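Local coordinates for ectonucleoside triphosphate diphosphohydrolase 4 (Homo sapiens, PDB 6WG5), which belongs to the GDA1/CD39 family of nucleoside phosphatases, built on the two-lobed actin-like fold, at residues E175-L187 / V472-Y486. Residues are numbered along the deposited sequence; the frame is centred on the assembly and turned at random.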
ATOM      1  N   GLU A 175       8.182   2.565   1.849  1.00 43.60           N
ATOM      2  CA  GLU A 175       7.237   1.463   1.709  1.00 41.99           C
ATOM      3  C   GLU A 175       6.177   1.791   0.666  1.00 38.07           C
ATOM      4  O   GLU A 175       5.795   0.931  -0.136  1.00 36.42           O
ATOM      5  CB  GLU A 175       6.592   1.155   3.058  1.00 46.01           C
ATOM      6  CG  GLU A 175       5.975  -0.229   3.145  1.00 51.43           C
ATOM      7  CD  GLU A 175       5.242  -0.460   4.453  1.00 57.57           C
ATOM      8  OE1 GLU A 175       5.455   0.323   5.405  1.00 55.55           O
ATOM      9  OE2 GLU A 175       4.451  -1.424   4.528  1.00 58.70           O
ATOM     10  N   GLY A 176       5.698   3.036   0.654  1.00 35.47           N
ATOM     11  CA  GLY A 176       4.735   3.439  -0.355  1.00 33.59           C
ATOM     12  C   GLY A 176       5.313   3.410  -1.757  1.00 30.97           C
ATOM     13  O   GLY A 176       4.655   2.964  -2.700  1.00 32.18           O
ATOM     14  N   VAL A 177       6.551   3.886  -1.915  1.00 28.70           N
ATOM     15  CA  VAL A 177       7.199   3.845  -3.225  1.00 29.02           C
ATOM     16  C   VAL A 177       7.343   2.403  -3.694  1.00 23.91           C
ATOM     17  O   VAL A 177       6.983   2.061  -4.826  1.00 21.77           O
ATOM     18  CB  VAL A 177       8.564   4.558  -3.176  1.00 29.11           C
ATOM     19  CG1 VAL A 177       9.279   4.445  -4.524  1.00 26.72           C
ATOM     20  CG2 VAL A 177       8.386   6.018  -2.800  1.00 26.94           C
ATOM     21  N   TYR A 178       7.874   1.535  -2.829  1.00 22.09           N
ATOM     22  CA  TYR A 178       8.054   0.135  -3.205  1.00 25.90           C
ATOM     23  C   TYR A 178       6.730  -0.501  -3.613  1.00 25.30           C
ATOM     24  O   TYR A 178       6.672  -1.255  -4.591  1.00 26.07           O
ATOM     25  CB  TYR A 178       8.684  -0.644  -2.049  1.00 30.41           C
ATOM     26  CG  TYR A 178      10.136  -0.304  -1.764  1.00 35.62           C
ATOM     27  CD1 TYR A 178      10.986   0.133  -2.772  1.00 35.11           C
ATOM     28  CD2 TYR A 178      10.656  -0.434  -0.483  1.00 38.43           C
ATOM     29  CE1 TYR A 178      12.309   0.435  -2.512  1.00 34.24           C
ATOM     30  CE2 TYR A 178      11.977  -0.135  -0.215  1.00 41.39           C
ATOM     31  CZ  TYR A 178      12.799   0.298  -1.232  1.00 40.71           C
ATOM     32  OH  TYR A 178      14.115   0.599  -0.969  1.00 43.61           O
ATOM     33  N   ALA A 179       5.656  -0.217  -2.877  1.00 27.18           N
ATOM     34  CA  ALA A 179       4.354  -0.762  -3.247  1.00 27.96           C
ATOM     35  C   ALA A 179       3.886  -0.193  -4.580  1.00 23.72           C
ATOM     36  O   ALA A 179       3.290  -0.909  -5.393  1.00 21.21           O
ATOM     37  CB  ALA A 179       3.331  -0.475  -2.149  1.00 27.25           C
ATOM     38  N   TRP A 180       4.149   1.092  -4.823  1.00 26.07           N
ATOM     39  CA  TRP A 180       3.772   1.695  -6.094  1.00 24.23           C
ATOM     40  C   TRP A 180       4.544   1.067  -7.248  1.00 24.55           C
ATOM     41  O   TRP A 180       3.982   0.828  -8.324  1.00 26.18           O
ATOM     42  CB  TRP A 180       4.005   3.205  -6.038  1.00 21.94           C
ATOM     43  CG  TRP A 180       3.654   3.921  -7.302  1.00 23.56           C
ATOM     44  CD1 TRP A 180       2.445   4.458  -7.632  1.00 25.21           C
ATOM     45  CD2 TRP A 180       4.527   4.186  -8.406  1.00 24.09           C
ATOM     46  NE1 TRP A 180       2.510   5.041  -8.876  1.00 25.83           N
ATOM     47  CE2 TRP A 180       3.778   4.886  -9.372  1.00 22.72           C
ATOM     48  CE3 TRP A 180       5.870   3.899  -8.671  1.00 24.04           C
ATOM     49  CZ2 TRP A 180       4.324   5.302 -10.582  1.00 22.29           C
ATOM     50  CZ3 TRP A 180       6.412   4.312  -9.875  1.00 23.81           C
ATOM     51  CH2 TRP A 180       5.641   5.005 -10.815  1.00 24.83           C
ATOM     52  N   ILE A 181       5.834   0.786  -7.040  1.00 21.53           N
ATOM     53  CA  ILE A 181       6.626   0.105  -8.061  1.00 21.27           C
ATOM     54  C   ILE A 181       6.084  -1.297  -8.301  1.00 23.85           C
ATOM     55  O   ILE A 181       6.003  -1.765  -9.444  1.00 26.55           O
ATOM     56  CB  ILE A 181       8.112   0.072  -7.653  1.00 21.08           C
ATOM     57  CG1 ILE A 181       8.702   1.484  -7.659  1.00 20.36           C
ATOM     58  CG2 ILE A 181       8.915  -0.838  -8.587  1.00 23.33           C
ATOM     59  CD1 ILE A 181      10.087   1.572  -7.044  1.00 23.03           C
ATOM     60  N   GLY A 182       5.703  -1.991  -7.227  1.00 22.88           N
ATOM     61  CA  GLY A 182       5.253  -3.366  -7.367  1.00 26.16           C
ATOM     62  C   GLY A 182       4.043  -3.496  -8.271  1.00 25.77           C
ATOM     63  O   GLY A 182       4.012  -4.341  -9.170  1.00 27.44           O
ATOM     64  N   ILE A 183       3.027  -2.660  -8.048  1.00 21.94           N
ATOM     65  CA  ILE A 183       1.792  -2.795  -8.815  1.00 21.66           C
ATOM     66  C   ILE A 183       2.025  -2.413 -10.271  1.00 23.11           C
ATOM     67  O   ILE A 183       1.572  -3.109 -11.187  1.00 26.92           O
ATOM     68  CB  ILE A 183       0.664  -1.960  -8.179  1.00 22.91           C
ATOM     69  CG1 ILE A 183      -0.657  -2.244  -8.898  1.00 29.77           C
ATOM     70  CG2 ILE A 183       0.988  -0.466  -8.220  1.00 26.06           C
ATOM     71  CD1 ILE A 183      -1.854  -1.515  -8.322  1.00 35.96           C
ATOM     72  N   ASN A 184       2.735  -1.311 -10.513  1.00 25.76           N
ATOM     73  CA  ASN A 184       2.955  -0.873 -11.886  1.00 23.82           C
ATOM     74  C   ASN A 184       3.841  -1.847 -12.645  1.00 19.45           C
ATOM     75  O   ASN A 184       3.720  -1.970 -13.868  1.00 20.63           O
ATOM     76  CB  ASN A 184       3.564   0.526 -11.902  1.00 23.85           C
ATOM     77  CG  ASN A 184       2.537   1.603 -11.645  1.00 25.69           C
ATOM     78  OD1 ASN A 184       1.826   2.024 -12.557  1.00 21.43           O
ATOM     79  ND2 ASN A 184       2.445   2.050 -10.395  1.00 25.25           N
ATOM     80  N   PHE A 185       4.728  -2.548 -11.944  1.00 25.83           N
ATOM     81  CA  PHE A 185       5.572  -3.533 -12.608  1.00 25.76           C
ATOM     82  C   PHE A 185       4.738  -4.688 -13.148  1.00 27.35           C
ATOM     83  O   PHE A 185       4.825  -5.025 -14.335  1.00 31.69           O
ATOM     84  CB  PHE A 185       6.640  -4.039 -11.643  1.00 21.15           C
ATOM     85  CG  PHE A 185       7.583  -5.021 -12.260  1.00 26.55           C
ATOM     86  CD1 PHE A 185       8.494  -4.614 -13.218  1.00 24.76           C
ATOM     87  CD2 PHE A 185       7.560  -6.352 -11.885  1.00 26.51           C
ATOM     88  CE1 PHE A 185       9.366  -5.513 -13.790  1.00 26.07           C
ATOM     89  CE2 PHE A 185       8.429  -7.257 -12.453  1.00 29.53           C
ATOM     90  CZ  PHE A 185       9.335  -6.838 -13.409  1.00 30.06           C
ATOM     91  N   VAL A 186       3.918  -5.305 -12.294  1.00 37.32           N
ATOM     92  CA  VAL A 186       3.095  -6.425 -12.747  1.00 35.03           C
ATOM     93  C   VAL A 186       2.108  -5.968 -13.810  1.00 32.89           C
ATOM     94  O   VAL A 186       1.761  -6.735 -14.715  1.00 36.53           O
ATOM     95  CB  VAL A 186       2.373  -7.091 -11.555  1.00 35.16           C
ATOM     96  CG1 VAL A 186       3.381  -7.662 -10.572  1.00 44.76           C
ATOM     97  CG2 VAL A 186       1.444  -6.107 -10.858  1.00 32.50           C
ATOM     98  N   LEU A 187       1.643  -4.721 -13.726  1.00 27.50           N
ATOM     99  CA  LEU A 187       0.765  -4.177 -14.754  1.00 26.78           C
ATOM    100  C   LEU A 187       1.505  -3.840 -16.041  1.00 31.53           C
ATOM    101  O   LEU A 187       0.858  -3.460 -17.023  1.00 33.78           O
ATOM    102  CB  LEU A 187       0.054  -2.927 -14.231  1.00 28.92           C
ATOM    103  CG  LEU A 187      -0.970  -3.133 -13.109  1.00 29.55           C
ATOM    104  CD1 LEU A 187      -1.585  -1.801 -12.715  1.00 33.25           C
ATOM    105  CD2 LEU A 187      -2.058  -4.112 -13.516  1.00 29.92           C
ATOM    106  N   VAL A 472      -4.140  -8.052  -7.785  1.00 45.81           N
ATOM    107  CA  VAL A 472      -3.920  -7.698  -9.182  1.00 48.30           C
ATOM    108  C   VAL A 472      -3.432  -8.941  -9.910  1.00 48.55           C
ATOM    109  O   VAL A 472      -2.498  -9.608  -9.452  1.00 51.67           O
ATOM    110  CB  VAL A 472      -2.910  -6.546  -9.326  1.00 45.73           C
ATOM    111  CG1 VAL A 472      -2.771  -6.138 -10.783  1.00 48.43           C
ATOM    112  CG2 VAL A 472      -3.343  -5.360  -8.483  1.00 45.11           C
ATOM    113  N   TYR A 473      -4.062  -9.247 -11.042  1.00 55.50           N
ATOM    114  CA  TYR A 473      -3.775 -10.478 -11.777  1.00 62.05           C
ATOM    115  C   TYR A 473      -3.795 -11.677 -10.834  1.00 64.66           C
ATOM    116  O   TYR A 473      -2.950 -12.574 -10.905  1.00 63.90           O
ATOM    117  CB  TYR A 473      -2.442 -10.368 -12.524  1.00 60.86           C
ATOM    118  CG  TYR A 473      -2.442  -9.314 -13.615  1.00 62.04           C
ATOM    119  CD1 TYR A 473      -3.614  -8.967 -14.276  1.00 68.16           C
ATOM    120  CD2 TYR A 473      -1.273  -8.660 -13.979  1.00 60.88           C
ATOM    121  CE1 TYR A 473      -3.622  -8.006 -15.268  1.00 71.51           C
ATOM    122  CE2 TYR A 473      -1.273  -7.695 -14.974  1.00 66.46           C
ATOM    123  CZ  TYR A 473      -2.451  -7.373 -15.613  1.00 70.17           C
ATOM    124  OH  TYR A 473      -2.467  -6.415 -16.603  1.00 72.37           O
ATOM    125  N   ASP A 474      -4.775 -11.677  -9.929  1.00 65.20           N
ATOM    126  CA  ASP A 474      -5.036 -12.798  -9.026  1.00 66.01           C
ATOM    127  C   ASP A 474      -3.867 -13.057  -8.080  1.00 62.00           C
ATOM    128  O   ASP A 474      -3.652 -14.189  -7.641  1.00 57.73           O
ATOM    129  CB  ASP A 474      -5.382 -14.068  -9.810  1.00 71.27           C
ATOM    130  CG  ASP A 474      -6.699 -13.949 -10.557  1.00 73.23           C
ATOM    131  OD1 ASP A 474      -7.759 -14.002  -9.899  1.00 73.91           O
ATOM    132  OD2 ASP A 474      -6.673 -13.802 -11.799  1.00 73.53           O
ATOM    133  N   LYS A 475      -3.113 -12.012  -7.745  1.00 62.97           N
ATOM    134  CA  LYS A 475      -2.018 -12.120  -6.791  1.00 62.23           C
ATOM    135  C   LYS A 475      -1.952 -10.855  -5.950  1.00 54.97           C
ATOM    136  O   LYS A 475      -2.187  -9.752  -6.452  1.00 50.18           O
ATOM    137  CB  LYS A 475      -0.674 -12.347  -7.496  1.00 67.18           C
ATOM    138  CG  LYS A 475      -0.575 -13.674  -8.230  1.00 73.63           C
ATOM    139  CD  LYS A 475       0.819 -13.898  -8.795  1.00 82.38           C
ATOM    140  CE  LYS A 475       0.879 -15.157  -9.648  1.00 93.11           C
ATOM    141  NZ  LYS A 475       2.210 -15.333 -10.294  1.00 96.65           N
ATOM    142  N   GLU A 476      -1.637 -11.025  -4.669  1.00 63.43           N
ATOM    143  CA  GLU A 476      -1.469  -9.889  -3.774  1.00 66.63           C
ATOM    144  C   GLU A 476      -0.369  -8.965  -4.290  1.00 63.50           C
ATOM    145  O   GLU A 476       0.551  -9.390  -4.994  1.00 58.81           O
ATOM    146  CB  GLU A 476      -1.135 -10.385  -2.363  1.00 72.84           C
ATOM    147  CG  GLU A 476      -0.792  -9.300  -1.350  1.00 77.61           C
ATOM    148  CD  GLU A 476      -0.314  -9.872  -0.026  1.00 82.77           C
ATOM    149  OE1 GLU A 476      -0.057 -11.095   0.038  1.00 83.85           O
ATOM    150  OE2 GLU A 476      -0.189  -9.098   0.948  1.00 83.16           O
ATOM    151  N   VAL A 477      -0.475  -7.687  -3.939  1.00 61.23           N
ATOM    152  CA  VAL A 477       0.559  -6.714  -4.276  1.00 60.67           C
ATOM    153  C   VAL A 477       1.701  -6.859  -3.278  1.00 60.44           C
ATOM    154  O   VAL A 477       1.513  -6.674  -2.071  1.00 61.91           O
ATOM    155  CB  VAL A 477       0.001  -5.284  -4.272  1.00 63.02           C
ATOM    156  CG1 VAL A 477       1.113  -4.272  -4.552  1.00 65.21           C
ATOM    157  CG2 VAL A 477      -1.112  -5.147  -5.299  1.00 64.70           C
ATOM    158  N   GLN A 478       2.887  -7.186  -3.781  1.00 58.73           N
ATOM    159  CA  GLN A 478       4.075  -7.354  -2.954  1.00 61.31           C
ATOM    160  C   GLN A 478       4.907  -6.081  -3.042  1.00 51.91           C
ATOM    161  O   GLN A 478       5.564  -5.836  -4.059  1.00 55.20           O
ATOM    162  CB  GLN A 478       4.899  -8.557  -3.413  1.00 70.36           C
ATOM    163  CG  GLN A 478       4.096  -9.791  -3.795  1.00 75.28           C
ATOM    164  CD  GLN A 478       3.410 -10.438  -2.609  1.00 80.80           C
ATOM    165  OE1 GLN A 478       3.472  -9.933  -1.489  1.00 82.68           O
ATOM    166  NE2 GLN A 478       2.754 -11.567  -2.851  1.00 85.56           N
ATOM    167  N   TRP A 479       4.888  -5.267  -1.983  1.00 32.74           N
ATOM    168  CA  TRP A 479       5.826  -4.150  -1.939  1.00 30.17           C
ATOM    169  C   TRP A 479       7.260  -4.655  -1.919  1.00 29.75           C
ATOM    170  O   TRP A 479       8.172  -3.949  -2.364  1.00 30.20           O
ATOM    171  CB  TRP A 479       5.551  -3.242  -0.735  1.00 33.73           C
ATOM    172  CG  TRP A 479       5.902  -3.809   0.618  1.00 31.51           C
ATOM    173  CD1 TRP A 479       5.040  -4.340   1.531  1.00 34.85           C
ATOM    174  CD2 TRP A 479       7.206  -3.877   1.216  1.00 36.18           C
ATOM    175  NE1 TRP A 479       5.723  -4.740   2.654  1.00 40.13           N
ATOM    176  CE2 TRP A 479       7.053  -4.468   2.486  1.00 40.31           C
ATOM    177  CE3 TRP A 479       8.486  -3.499   0.798  1.00 37.55           C
ATOM    178  CZ2 TRP A 479       8.131  -4.691   3.339  1.00 44.48           C
ATOM    179  CZ3 TRP A 479       9.554  -3.723   1.649  1.00 41.83           C
ATOM    180  CH2 TRP A 479       9.370  -4.312   2.904  1.00 45.24           C
ATOM    181  N   THR A 480       7.478  -5.877  -1.427  1.00 32.40           N
ATOM    182  CA  THR A 480       8.803  -6.481  -1.499  1.00 37.12           C
ATOM    183  C   THR A 480       9.250  -6.672  -2.944  1.00 36.42           C
ATOM    184  O   THR A 480      10.453  -6.684  -3.226  1.00 34.08           O
ATOM    185  CB  THR A 480       8.813  -7.821  -0.761  1.00 38.34           C
ATOM    186  OG1 THR A 480       7.765  -8.659  -1.265  1.00 40.01           O
ATOM    187  CG2 THR A 480       8.618  -7.612   0.736  1.00 39.83           C
ATOM    188  N   LEU A 481       8.299  -6.822  -3.870  1.00 32.03           N
ATOM    189  CA  LEU A 481       8.652  -6.947  -5.281  1.00 31.29           C
ATOM    190  C   LEU A 481       9.223  -5.642  -5.821  1.00 31.19           C
ATOM    191  O   LEU A 481      10.191  -5.652  -6.591  1.00 35.64           O
ATOM    192  CB  LEU A 481       7.428  -7.373  -6.090  1.00 32.20           C
ATOM    193  CG  LEU A 481       7.610  -7.452  -7.606  1.00 31.19           C
ATOM    194  CD1 LEU A 481       8.730  -8.411  -7.975  1.00 32.12           C
ATOM    195  CD2 LEU A 481       6.305  -7.871  -8.260  1.00 31.59           C
ATOM    196  N   GLY A 482       8.633  -4.508  -5.443  1.00 28.19           N
ATOM    197  CA  GLY A 482       9.205  -3.230  -5.826  1.00 26.98           C
ATOM    198  C   GLY A 482      10.548  -2.983  -5.174  1.00 26.84           C
ATOM    199  O   GLY A 482      11.404  -2.302  -5.746  1.00 29.92           O
ATOM    200  N   ALA A 483      10.754  -3.529  -3.974  1.00 28.74           N
ATOM    201  CA  ALA A 483      12.037  -3.375  -3.297  1.00 28.72           C
ATOM    202  C   ALA A 483      13.136  -4.130  -4.032  1.00 28.92           C
ATOM    203  O   ALA A 483      14.177  -3.555  -4.371  1.00 28.57           O
ATOM    204  CB  ALA A 483      11.924  -3.857  -1.851  1.00 29.85           C
ATOM    205  N   ILE A 484      12.925  -5.424  -4.288  1.00 32.46           N
ATOM    206  CA  ILE A 484      13.921  -6.203  -5.018  1.00 33.43           C
ATOM    207  C   ILE A 484      14.166  -5.590  -6.390  1.00 32.93           C
ATOM    208  O   ILE A 484      15.302  -5.549  -6.876  1.00 37.11           O
ATOM    209  CB  ILE A 484      13.479  -7.676  -5.126  1.00 35.73           C
ATOM    210  CG1 ILE A 484      14.605  -8.542  -5.692  1.00 39.92           C
ATOM    211  CG2 ILE A 484      12.236  -7.816  -5.994  1.00 34.48           C
ATOM    212  CD1 ILE A 484      15.611  -8.976  -4.661  1.00 42.09           C
ATOM    213  N   LEU A 485      13.106  -5.098  -7.034  1.00 36.72           N
ATOM    214  CA  LEU A 485      13.255  -4.522  -8.365  1.00 39.11           C
ATOM    215  C   LEU A 485      14.123  -3.273  -8.326  1.00 38.40           C
ATOM    216  O   LEU A 485      14.930  -3.037  -9.233  1.00 35.59           O
ATOM    217  CB  LEU A 485      11.877  -4.208  -8.949  1.00 39.85           C
ATOM    218  CG  LEU A 485      11.810  -3.836 -10.430  1.00 42.82           C
ATOM    219  CD1 LEU A 485      12.287  -4.985 -11.306  1.00 45.78           C
ATOM    220  CD2 LEU A 485      10.389  -3.436 -10.802  1.00 42.38           C
ATOM    221  N   TYR A 486      13.981  -2.464  -7.275  1.00 36.93           N
ATOM    222  CA  TYR A 486      14.777  -1.248  -7.162  1.00 35.94           C
ATOM    223  C   TYR A 486      16.209  -1.551  -6.735  1.00 36.88           C
ATOM    224  O   TYR A 486      17.152  -0.941  -7.248  1.00 40.58           O
ATOM    225  CB  TYR A 486      14.124  -0.279  -6.176  1.00 34.16           C
ATOM    226  CG  TYR A 486      14.813   1.065  -6.112  1.00 33.60           C
ATOM    227  CD1 TYR A 486      15.623   1.404  -5.037  1.00 33.99           C
ATOM    228  CD2 TYR A 486      14.665   1.991  -7.134  1.00 32.41           C
ATOM    229  CE1 TYR A 486      16.259   2.628  -4.979  1.00 30.17           C
ATOM    230  CE2 TYR A 486      15.297   3.217  -7.085  1.00 34.02           C
ATOM    231  CZ  TYR A 486      16.093   3.532  -6.006  1.00 34.75           C
ATOM    232  OH  TYR A 486      16.724   4.755  -5.955  1.00 38.12           O
TER
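Gly182 and Gly482 lie against each other where two helices cross nearly at right angles, 91° between their directions and 6.5 Å between the axes of 175-186 and 479-486. Neither residue has a side chain, and this lets the two backbones meet directly, Gly182 CA lying 4.2 Å from Gly482 CA. Gly482 CA accordingly offers a CA-H...O contact to Tyr178 O, 3.4 Å away, a carbonyl that also accepts the helical bond from Gly182 N.

Around this crossing the side chains interlock. Tyr178 is a knob in the hole formed by Trp479, Gly482, Ala483 and Tyr486; Ala483 CA lies 3.9 Å from the centroid of the Tyr178 ring, over its face, and the short methyl of Ala483 packs against CD2 of that ring. Beside it, Ala179 CB packs on Trp479 CB at 3.8 Å. The Trp479 indole lies between two neighbours: Thr480 CG2 covers one face, while on the opposite face Glu175 CG makes a CH-pi contact with the five-membered ring. Chi1 of -160° sets this CG anti to the backbone N of Glu175 and over the indole; from there the extended chain carries OE1 to a salt bridge with Arg136.

Toward the other end of 175-187 an apolar patch continues the contact. Leu485 reaches over a face of Phe185 with its methyls, and Leu481 CD2 meets Val186 CG1 at 3.7 Å. Val472, at the start of a type I' turn, sets CG1 against Leu187 CD2 and CG2 against Ile183. The CE2 edge of the Tyr473 ring lies against Val186 O, whose hydrogen bond comes from Arg22.

Thr480 and Ile484 touch strand 40-48, whereas Val177 and Ile181 touch strand 255-259. The glycine-mediated, near-perpendicular helix crossing thus joins elements beside two different sheets, consistent with the central helices between the lobes of the actin-like fold.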